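Local coordinates for flagellar basal body protein (Helicobacter pylori, PDB 5NPY) that probably forms part of the flagellar hook, the curved segment that joins the basal body to the filament, at residues A[225-230]-A[378-383]. Sequence-based numbering, arbitrary orientation.
Sequences LNQDIN and YMTNSN. With 144 (tris-hydroxymethyl-methyl-ammonium), chain B.
Asp228 holds Ser382 through a single carboxylate oxygen: OD1 accepts from Ser382 N at 2.9 Å, on the anti side but well out of the plane, and from Ser382 OG at 3.0 Å, above the same face. The serine hydroxyl in turn accepts from Asn230 ND2 at 3.0 Å, lying in the plane of that amide, so it relays between two side chains of 225-230. With CG anti to its backbone N (chi1 -178°), the Asp228 carboxylate is directed at Ser382, while OD2 accepts from Asn230 N, which comes from above the carboxylate plane, and closes an Asx turn. Lys277 forms a salt bridge to OD1 and Tyr266 OH binds OD2; such partners would probably favour the charged carboxylate. One backbone bond adds to this: Asp228 N donates to Thr380 O at 3.0 Å. Gln227, bent at chi2 (76°), lays its amide alongside the strand, and NE2 meets a lone pair of Met379 O at 2.7 Å, nearly straight at 172°. In the ligand pocket, Thr380 OG1, also hydrogen-bonded to Thr397 OG1, donates to O3 of the bound tris-hydroxymethyl-methyl-ammonium at 2.9 Å, and Asn226 CB lies 3.2 Å from its O2. Arg393 ties Asn226 O to Asn381 OD1. Thr380 and Asn381 form a classic beta bulge opposite Thr397; the turn after helix 221-226 lies against this end of strand 370-381, which pairs with strand 396-406, while Tyr266 of strand 260-266 packs on Ile229, Asn230 and Ser382.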
ATOM      1  N   LEU A 225     -19.592 -21.718 -13.550  1.00 21.45           N
ATOM      2  CA  LEU A 225     -20.429 -21.275 -14.661  1.00 31.31           C
ATOM      3  C   LEU A 225     -19.973 -19.930 -15.210  1.00 32.39           C
ATOM      4  O   LEU A 225     -20.004 -19.721 -16.434  1.00 24.28           O
ATOM      5  CB  LEU A 225     -21.901 -21.211 -14.252  1.00 34.17           C
ATOM      6  CG  LEU A 225     -22.530 -22.590 -14.041  1.00 41.81           C
ATOM      7  CD1 LEU A 225     -24.011 -22.475 -13.710  1.00 15.57           C
ATOM      8  CD2 LEU A 225     -22.284 -23.499 -15.253  1.00 31.77           C
ATOM      9  N   ASN A 226     -19.527 -19.020 -14.324  1.00 25.67           N
ATOM     10  CA  ASN A 226     -19.229 -17.634 -14.666  1.00 28.03           C
ATOM     11  C   ASN A 226     -17.755 -17.378 -15.002  1.00 27.62           C
ATOM     12  O   ASN A 226     -17.372 -16.216 -15.165  1.00 23.38           O
ATOM     13  CB  ASN A 226     -19.658 -16.696 -13.526  1.00 26.71           C
ATOM     14  CG  ASN A 226     -21.165 -16.738 -13.265  1.00 47.31           C
ATOM     15  OD1 ASN A 226     -21.940 -17.239 -14.090  1.00 49.17           O
ATOM     16  ND2 ASN A 226     -21.586 -16.205 -12.112  1.00 49.99           N
ATOM     17  N   GLN A 227     -16.930 -18.416 -15.095  1.00 24.25           N
ATOM     18  CA  GLN A 227     -15.523 -18.233 -15.416  1.00 21.94           C
ATOM     19  C   GLN A 227     -15.362 -18.063 -16.924  1.00 14.16           C
ATOM     20  O   GLN A 227     -15.804 -18.898 -17.709  1.00 21.66           O
ATOM     21  CB  GLN A 227     -14.691 -19.401 -14.895  1.00 18.08           C
ATOM     22  CG  GLN A 227     -13.209 -19.319 -15.189  1.00 14.24           C
ATOM     23  CD  GLN A 227     -12.525 -18.337 -14.305  1.00 21.88           C
ATOM     24  OE1 GLN A 227     -13.094 -17.861 -13.293  1.00 21.06           O
ATOM     25  NE2 GLN A 227     -11.295 -17.976 -14.684  1.00 17.20           N
ATOM     26  N   ASP A 228     -14.788 -16.941 -17.320  1.00 19.03           N
ATOM     27  CA  ASP A 228     -14.402 -16.709 -18.704  1.00 14.00           C
ATOM     28  C   ASP A 228     -13.397 -17.794 -19.139  1.00 21.84           C
ATOM     29  O   ASP A 228     -12.346 -17.979 -18.514  1.00 18.75           O
ATOM     30  CB  ASP A 228     -13.807 -15.293 -18.807  1.00 13.86           C
ATOM     31  CG  ASP A 228     -13.408 -14.886 -20.242  1.00 21.16           C
ATOM     32  OD1 ASP A 228     -13.150 -13.682 -20.449  1.00 22.09           O
ATOM     33  OD2 ASP A 228     -13.324 -15.742 -21.147  1.00 15.68           O
ATOM     34  N   ILE A 229     -13.742 -18.541 -20.186  1.00 23.82           N
ATOM     35  CA  ILE A 229     -12.878 -19.626 -20.654  1.00 23.50           C
ATOM     36  C   ILE A 229     -11.516 -19.107 -21.141  1.00 26.38           C
ATOM     37  O   ILE A 229     -10.529 -19.850 -21.123  1.00 22.08           O
ATOM     38  CB  ILE A 229     -13.614 -20.435 -21.744  1.00 32.01           C
ATOM     39  CG1 ILE A 229     -12.916 -21.765 -22.000  1.00 35.73           C
ATOM     40  CG2 ILE A 229     -13.746 -19.636 -23.051  1.00 32.40           C
ATOM     41  CD1 ILE A 229     -13.669 -22.654 -22.951  1.00 31.48           C
ATOM     42  N   ASN A 230     -11.432 -17.834 -21.581  1.00 14.09           N
ATOM     43  CA  ASN A 230     -10.150 -17.202 -21.909  1.00 26.50           C
ATOM     44  C   ASN A 230      -9.339 -16.828 -20.671  1.00 34.84           C
ATOM     45  O   ASN A 230      -8.145 -16.523 -20.808  1.00 33.59           O
ATOM     46  CB  ASN A 230     -10.363 -15.938 -22.755  1.00 13.98           C
ATOM     47  CG  ASN A 230      -9.075 -15.455 -23.433  1.00 25.54           C
ATOM     48  OD1 ASN A 230      -8.455 -16.210 -24.213  1.00 25.67           O
ATOM     49  ND2 ASN A 230      -8.690 -14.219 -23.187  1.00 14.24           N
ATOM     50  N   TYR A 378      -7.558 -14.424  -8.132  1.00 25.68           N
ATOM     51  CA  TYR A 378      -7.940 -15.397  -9.143  1.00 17.25           C
ATOM     52  C   TYR A 378      -8.637 -14.643 -10.260  1.00 21.48           C
ATOM     53  O   TYR A 378      -9.598 -13.914  -9.995  1.00 31.96           O
ATOM     54  CB  TYR A 378      -8.864 -16.469  -8.564  1.00 20.93           C
ATOM     55  CG  TYR A 378      -8.363 -17.113  -7.280  1.00 23.98           C
ATOM     56  CD1 TYR A 378      -8.773 -16.652  -6.033  1.00 21.04           C
ATOM     57  CD2 TYR A 378      -7.499 -18.183  -7.316  1.00 14.39           C
ATOM     58  CE1 TYR A 378      -8.313 -17.242  -4.849  1.00 24.46           C
ATOM     59  CE2 TYR A 378      -7.027 -18.766  -6.157  1.00 25.91           C
ATOM     60  CZ  TYR A 378      -7.437 -18.291  -4.930  1.00 29.15           C
ATOM     61  OH  TYR A 378      -6.966 -18.878  -3.787  1.00 38.61           O
ATOM     62  N   MET A 379      -8.167 -14.812 -11.503  1.00 26.09           N
ATOM     63  CA  MET A 379      -8.738 -14.083 -12.642  1.00 17.31           C
ATOM     64  C   MET A 379      -9.988 -14.764 -13.159  1.00 17.13           C
ATOM     65  O   MET A 379      -9.997 -15.973 -13.394  1.00 16.72           O
ATOM     66  CB  MET A 379      -7.748 -13.948 -13.788  1.00 17.02           C
ATOM     67  CG  MET A 379      -8.202 -12.941 -14.844  1.00 20.78           C
ATOM     68  SD  MET A 379      -6.825 -12.629 -16.001  1.00 26.61           S
ATOM     69  CE  MET A 379      -7.292 -13.658 -17.370  1.00 22.10           C
ATOM     70  N   THR A 380     -11.032 -13.978 -13.381  1.00 15.70           N
ATOM     71  CA  THR A 380     -12.336 -14.534 -13.696  1.00 18.26           C
ATOM     72  C   THR A 380     -12.869 -14.092 -15.041  1.00 13.71           C
ATOM     73  O   THR A 380     -13.739 -14.775 -15.594  1.00 24.69           O
ATOM     74  CB  THR A 380     -13.366 -14.139 -12.617  1.00 14.27           C
ATOM     75  OG1 THR A 380     -13.425 -12.697 -12.528  1.00 19.59           O
ATOM     76  CG2 THR A 380     -12.971 -14.709 -11.256  1.00 13.84           C
ATOM     77  N   ASN A 381     -12.399 -12.970 -15.563  1.00 13.61           N
ATOM     78  CA  ASN A 381     -12.909 -12.406 -16.795  1.00 13.76           C
ATOM     79  C   ASN A 381     -11.784 -11.672 -17.502  1.00 13.53           C
ATOM     80  O   ASN A 381     -11.039 -10.921 -16.868  1.00 17.45           O
ATOM     81  CB  ASN A 381     -14.069 -11.429 -16.554  1.00 16.36           C
ATOM     82  CG  ASN A 381     -14.821 -11.124 -17.819  1.00 13.66           C
ATOM     83  OD1 ASN A 381     -15.524 -11.977 -18.348  1.00 16.66           O
ATOM     84  ND2 ASN A 381     -14.645  -9.919 -18.337  1.00 25.27           N
ATOM     85  N   SER A 382     -11.675 -11.871 -18.808  1.00 13.58           N
ATOM     86  CA  SER A 382     -10.650 -11.175 -19.571  1.00 18.69           C
ATOM     87  C   SER A 382     -11.303 -10.146 -20.488  1.00 23.02           C
ATOM     88  O   SER A 382     -12.455 -10.310 -20.914  1.00 21.28           O
ATOM     89  CB  SER A 382      -9.801 -12.166 -20.373  1.00 15.53           C
ATOM     90  OG  SER A 382     -10.529 -12.622 -21.488  1.00 21.70           O
ATOM     91  N   ASN A 383     -10.583  -9.061 -20.754  1.00 27.80           N
ATOM     92  CA  ASN A 383     -11.106  -7.984 -21.595  1.00 19.93           C
ATOM     93  C   ASN A 383     -10.838  -8.329 -23.062  1.00 26.98           C
ATOM     94  O   ASN A 383      -9.717  -8.222 -23.553  1.00 25.94           O
ATOM     95  CB  ASN A 383     -10.501  -6.643 -21.194  1.00 22.58           C
ATOM     96  CG  ASN A 383     -10.637  -5.569 -22.291  1.00 37.19           C
ATOM     97  OD1 ASN A 383      -9.637  -5.047 -22.798  1.00 46.32           O
ATOM     98  ND2 ASN A 383     -11.867  -5.262 -22.672  1.00 25.56           N
TER
HETATM   99  C1  144 B 701     -18.864 -11.394 -12.424  1.00 20.73           C
HETATM  100  N   144 B 701     -17.623 -12.161 -12.306  1.00 43.65           N
HETATM  101  C2  144 B 701     -17.862 -13.549 -12.702  1.00 53.39           C
HETATM  102  O2  144 B 701     -18.468 -14.329 -11.701  1.00 46.49           O
HETATM  103  C3  144 B 701     -17.144 -12.132 -10.929  1.00 43.42           C
HETATM  104  O3  144 B 701     -15.775 -12.467 -10.874  1.00 13.85           O
HETATM  105  C4  144 B 701     -16.535 -11.649 -13.156  1.00 33.63           C
HETATM  106  O4  144 B 701     -16.798 -10.567 -14.022  1.00 32.51           O